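Local structure of coat protein (Leviviridae sp., 6YFR) at residues T6-P11 / K17-V22; P59-N62 / C67-W70. The protein forms the protein shell of a single-stranded RNA bacteriophage, self-assembling into virus-like particles, and in the native phage probably encloses the RNA genome. All coordinates share one frame; numbering follows the deposited sequence.

Interaction 1 of 2, residues T6-P11 / K17-V22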
loop_
_atom_site.group_PDB
_atom_site.type_symbol
_atom_site.label_atom_id
_atom_site.label_comp_id
_atom_site.label_asym_id
_atom_site.label_seq_id
_atom_site.Cartn_x
_atom_site.Cartn_y
_atom_site.Cartn_z
ATOM N N THR A 6 -27.406 75.334 -20.497
ATOM C CA THR A 6 -28.159 75.674 -19.297
ATOM C C THR A 6 -27.811 74.678 -18.205
ATOM O O THR A 6 -27.623 73.488 -18.479
ATOM C CB THR A 6 -29.678 75.658 -19.532
ATOM O OG1 THR A 6 -30.052 74.419 -20.149
ATOM C CG2 THR A 6 -30.103 76.829 -20.411
ATOM N N GLN A 7 -27.719 75.167 -16.971
ATOM C CA GLN A 7 -27.318 74.309 -15.866
ATOM C C GLN A 7 -28.416 73.299 -15.563
ATOM O O GLN A 7 -29.528 73.677 -15.182
ATOM C CB GLN A 7 -27.004 75.147 -14.634
ATOM C CG GLN A 7 -26.306 74.361 -13.546
ATOM C CD GLN A 7 -25.344 75.213 -12.753
ATOM O OE1 GLN A 7 -24.166 74.881 -12.627
ATOM N NE2 GLN A 7 -25.841 76.322 -12.208
ATOM N N TYR A 8 -28.095 72.015 -15.728
ATOM C CA TYR A 8 -29.013 70.909 -15.475
ATOM C C TYR A 8 -28.944 70.434 -14.025
ATOM O O TYR A 8 -29.954 70.465 -13.314
ATOM C CB TYR A 8 -28.711 69.765 -16.454
ATOM C CG TYR A 8 -29.385 68.438 -16.167
ATOM C CD1 TYR A 8 -30.768 68.303 -16.218
ATOM C CD2 TYR A 8 -28.624 67.308 -15.881
ATOM C CE1 TYR A 8 -31.377 67.078 -15.966
ATOM C CE2 TYR A 8 -29.216 66.085 -15.630
ATOM C CZ TYR A 8 -30.592 65.973 -15.675
ATOM O OH TYR A 8 -31.173 64.751 -15.424
ATOM N N SER A 9 -27.769 70.009 -13.565
ATOM C CA SER A 9 -27.584 69.667 -12.157
ATOM C C SER A 9 -26.713 70.717 -11.485
ATOM O O SER A 9 -25.508 70.789 -11.771
ATOM C CB SER A 9 -26.956 68.283 -12.004
ATOM O OG SER A 9 -26.693 68.003 -10.635
ATOM N N PRO A 10 -27.258 71.529 -10.587
ATOM C CA PRO A 10 -26.509 72.665 -10.054
ATOM C C PRO A 10 -25.524 72.219 -8.991
ATOM O O PRO A 10 -25.618 71.091 -8.478
ATOM C CB PRO A 10 -27.610 73.551 -9.458
ATOM C CG PRO A 10 -28.627 72.561 -8.988
ATOM C CD PRO A 10 -28.592 71.415 -9.976
ATOM N N PRO A 11 -24.549 73.060 -8.644
ATOM C CA PRO A 11 -23.595 72.680 -7.599
ATOM C C PRO A 11 -24.270 72.604 -6.241
ATOM O O PRO A 11 -25.111 73.434 -5.886
ATOM C CB PRO A 11 -22.543 73.794 -7.649
ATOM C CG PRO A 11 -23.263 74.958 -8.222
ATOM C CD PRO A 11 -24.223 74.377 -9.223
ATOM N N LYS A 17 -19.847 67.203 -8.354
ATOM C CA LYS A 17 -20.051 67.400 -9.783
ATOM C C LYS A 17 -21.157 68.415 -10.024
ATOM O O LYS A 17 -22.134 68.476 -9.272
ATOM C CB LYS A 17 -20.419 66.088 -10.497
ATOM C CG LYS A 17 -19.281 65.089 -10.638
ATOM C CD LYS A 17 -19.641 63.977 -11.623
ATOM C CE LYS A 17 -20.896 63.225 -11.195
ATOM N NZ LYS A 17 -21.203 62.075 -12.094
ATOM N N SER A 18 -20.994 69.202 -11.082
ATOM C CA SER A 18 -22.027 70.086 -11.598
ATOM C C SER A 18 -22.111 69.865 -13.102
ATOM O O SER A 18 -21.082 69.673 -13.756
ATOM C CB SER A 18 -21.719 71.552 -11.278
ATOM O OG SER A 18 -22.541 72.427 -12.028
ATOM N N THR A 19 -23.327 69.866 -13.654
ATOM C CA THR A 19 -23.502 69.564 -15.071
ATOM C C THR A 19 -24.377 70.605 -15.754
ATOM O O THR A 19 -25.393 71.045 -15.205
ATOM C CB THR A 19 -24.113 68.169 -15.291
ATOM O OG1 THR A 19 -25.438 68.129 -14.752
ATOM C CG2 THR A 19 -23.265 67.091 -14.631
ATOM N N TRP A 20 -23.961 70.987 -16.958
ATOM C CA TRP A 20 -24.731 71.808 -17.879
ATOM C C TRP A 20 -25.106 70.971 -19.094
ATOM O O TRP A 20 -24.309 70.146 -19.559
ATOM C CB TRP A 20 -23.932 73.024 -18.350
ATOM C CG TRP A 20 -23.520 73.970 -17.277
ATOM C CD1 TRP A 20 -24.082 75.181 -16.996
ATOM C CD2 TRP A 20 -22.444 73.801 -16.347
ATOM N NE1 TRP A 20 -23.427 75.775 -15.944
ATOM C CE2 TRP A 20 -22.417 74.948 -15.528
ATOM C CE3 TRP A 20 -21.506 72.791 -16.122
ATOM C CZ2 TRP A 20 -21.489 75.111 -14.505
ATOM C CZ3 TRP A 20 -20.583 72.958 -15.104
ATOM C CH2 TRP A 20 -20.582 74.109 -14.309
ATOM N N ASN A 21 -26.309 71.192 -19.611
ATOM C CA ASN A 21 -26.755 70.565 -20.846
ATOM C C ASN A 21 -26.673 71.565 -21.991
ATOM O O ASN A 21 -26.972 72.753 -21.816
ATOM C CB ASN A 21 -28.189 70.041 -20.724
ATOM C CG ASN A 21 -28.288 68.783 -19.885
ATOM O OD1 ASN A 21 -27.278 68.185 -19.512
ATOM N ND2 ASN A 21 -29.516 68.367 -19.593
ATOM N N VAL A 22 -26.266 71.072 -23.158
ATOM C CA VAL A 22 -26.251 71.875 -24.375
ATOM C C VAL A 22 -27.674 71.990 -24.901
ATOM O O VAL A 22 -28.341 70.979 -25.149
ATOM C CB VAL A 22 -25.325 71.249 -25.429
ATOM C CG1 VAL A 22 -25.486 71.961 -26.760
ATOM C CG2 VAL A 22 -23.892 71.291 -24.960
#
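Gln7 lies along the indole of Trp20, its CG sitting over the five-membered ring 4.3 Å from the centroid in a CH-pi contact, with amide and ring planes only 26° apart. A bend at chi2 (148°) carries OE1 on toward the benzo rim, where it stands 3.3 Å from Trp20 CZ2 and close to Ser18 OG. The tight part of the contact is here, around Trp20 and Ser18, which are buried; Phe104 of a second subunit meets the Trp20 ring edge-to-face. Gln7 itself and Thr6 are exposed and form the looser, solvent side.

Across the sheet from Trp20, the Asn21 amide slides over one face of the Tyr8 ring, ND2 3.4 Å from Tyr8 CG and the planes 21° apart, while its OD1 is held by Gln34. Thr19 OG1 comes to the edge of the same ring, 3.5 Å from Tyr8 CD2, and takes a weak bond from Ser9 N. A third subunit partly covers Tyr8 and Ser9.

The backbone ladder begins with two bonds between Thr6 and Asn21. Thr19 O then accepts from both Tyr8 N (2.9 Å) and Ser9 N (3.1 Å), each donor tilted from the carbonyl plane, and Thr19 N returns a straighter bond to Ser9 O (3.0 Å). Two consecutive residues thus face one, the classic beta bulge, in the N-terminal antiparallel hairpin of this coat-protein sheet.

Interaction 2 of 2, residues P59-N62 / C67-W70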
loop_
_atom_site.group_PDB
_atom_site.type_symbol
_atom_site.label_atom_id
_atom_site.label_comp_id
_atom_site.label_asym_id
_atom_site.label_seq_id
_atom_site.Cartn_x
_atom_site.Cartn_y
_atom_site.Cartn_z
ATOM N N PRO A 59 -23.817 61.283 -34.079
ATOM C CA PRO A 59 -24.043 60.029 -34.806
ATOM C C PRO A 59 -22.949 59.770 -35.826
ATOM O O PRO A 59 -22.379 60.694 -36.413
ATOM C CB PRO A 59 -25.400 60.249 -35.486
ATOM C CG PRO A 59 -25.549 61.737 -35.567
ATOM C CD PRO A 59 -24.875 62.275 -34.340
ATOM N N SER A 60 -22.661 58.483 -36.035
ATOM C CA SER A 60 -21.576 58.091 -36.928
ATOM C C SER A 60 -21.874 58.410 -38.386
ATOM O O SER A 60 -20.945 58.445 -39.200
ATOM C CB SER A 60 -21.287 56.596 -36.781
ATOM O OG SER A 60 -22.403 55.821 -37.183
ATOM N N THR A 61 -23.137 58.635 -38.734
ATOM C CA THR A 61 -23.533 58.951 -40.097
ATOM C C THR A 61 -24.324 60.254 -40.121
ATOM O O THR A 61 -24.815 60.729 -39.093
ATOM C CB THR A 61 -24.368 57.821 -40.711
ATOM O OG1 THR A 61 -25.508 57.565 -39.881
ATOM C CG2 THR A 61 -23.539 56.551 -40.832
ATOM N N ASN A 62 -24.440 60.830 -41.319
ATOM C CA ASN A 62 -25.149 62.098 -41.460
ATOM C C ASN A 62 -26.652 61.928 -41.286
ATOM O O ASN A 62 -27.323 62.842 -40.792
ATOM C CB ASN A 62 -24.837 62.723 -42.818
ATOM C CG ASN A 62 -23.425 63.269 -42.897
ATOM O OD1 ASN A 62 -23.006 64.060 -42.053
ATOM N ND2 ASN A 62 -22.681 62.840 -43.910
ATOM N N CYS A 67 -27.192 50.949 -39.046
ATOM C CA CYS A 67 -25.831 50.836 -38.541
ATOM C C CYS A 67 -25.347 52.112 -37.868
ATOM O O CYS A 67 -24.152 52.229 -37.566
ATOM C CB CYS A 67 -24.876 50.451 -39.673
ATOM S SG CYS A 67 -25.168 51.308 -41.250
ATOM N N THR A 68 -26.244 53.065 -37.628
ATOM C CA THR A 68 -25.861 54.324 -37.005
ATOM C C THR A 68 -25.410 54.091 -35.570
ATOM O O THR A 68 -26.201 53.670 -34.720
ATOM C CB THR A 68 -27.032 55.307 -37.039
ATOM O OG1 THR A 68 -27.335 55.648 -38.398
ATOM C CG2 THR A 68 -26.701 56.570 -36.261
ATOM N N GLU A 69 -24.134 54.353 -35.305
ATOM C CA GLU A 69 -23.583 54.313 -33.962
ATOM C C GLU A 69 -23.445 55.732 -33.428
ATOM O O GLU A 69 -23.669 56.715 -34.138
ATOM C CB GLU A 69 -22.231 53.593 -33.948
ATOM C CG GLU A 69 -22.307 52.136 -34.368
ATOM C CD GLU A 69 -20.963 51.438 -34.314
ATOM O OE1 GLU A 69 -19.934 52.135 -34.179
ATOM O OE2 GLU A 69 -20.938 50.192 -34.404
ATOM N N TRP A 70 -23.071 55.831 -32.158
ATOM C CA TRP A 70 -22.930 57.119 -31.488
ATOM C C TRP A 70 -21.485 57.281 -31.037
ATOM O O TRP A 70 -21.052 56.646 -30.070
ATOM C CB TRP A 70 -23.898 57.230 -30.321
ATOM C CG TRP A 70 -25.293 57.429 -30.779
ATOM C CD1 TRP A 70 -26.218 56.462 -31.023
ATOM C CD2 TRP A 70 -25.923 58.677 -31.079
ATOM N NE1 TRP A 70 -27.395 57.031 -31.446
ATOM C CE2 TRP A 70 -27.239 58.390 -31.491
ATOM C CE3 TRP A 70 -25.505 60.010 -31.032
ATOM C CZ2 TRP A 70 -28.142 59.389 -31.850
ATOM C CZ3 TRP A 70 -26.402 61.000 -31.393
ATOM C CH2 TRP A 70 -27.704 60.682 -31.799
#
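Cys67, at the start of the second segment, touches Ser60 only distantly across the contact, its carbonyl O 4.0 Å from Ser60 OG. Its SG instead forms a disulfide with Cys66 of a neighbouring subunit, although the residue is poorly ordered. Thr68 follows with both branches engaged. Its OG1 lies 3.0 Å from Thr61 OG1, and the two hydroxyls have further partners within the loop, Ser65 OG for Thr68 and Ser63 O for Thr61. The methyl CG2, anti to the backbone N, rests 4.0 Å from Pro59 CB.

The main chain of Glu69 takes part in two hydrogen bonds, both with Ser60. Its carbonyl O receives Ser60 N at 2.8 Å, with the donor tilted 33° from the carbonyl plane, and Pro59 CA approaches the same oxygen at 3.4 Å in a CA-H...O contact. In return, Glu69 N donates to Ser60 OG (2.9 Å). The serine hydroxyl is placed for this by chi1 of 64°, which sets OG between its own N and carbonyl carbon. Trp70 closes the segment with its benzo ring against the proline: CZ3 is 3.6 Å from Pro59 CD, and Pro59 CA lies over one ring face near the rim. Asn27 and Leu31 also touch this indole.

Pro59 pairs with Trp70 at a non-hydrogen-bonded position, where its missing N-H costs this contact nothing; beside it a serine hydroxyl stands in for a backbone acceptor, while apolar packing on Trp70 joins the strand ends. The chemistry therefore implies a loop base held by mixed polar and apolar contacts, with a covalent tie to the next subunit beside it.

Interactions 1 and 2 follow one another along the chain. Interaction 1 lies within the five-stranded antiparallel sheet, in which strand order matches sequence order, and interaction 2 at the base of the loop that joins its last two strands. The 6-11/17-22 contact pairs strands 5-9 and 16-22 at one side of the sheet; the 59-62/67-70 contact follows strand 47-59 and precedes strand 70-82 at the other. Their centres are 26 Å apart, with nearest atoms about 12 Å apart, and they do not touch. Strand 34-41 lies between the two pairs of strands. Both contacts reach the same second subunit, and each also meets further copies, so two separate parts of the chain take part in shell assembly.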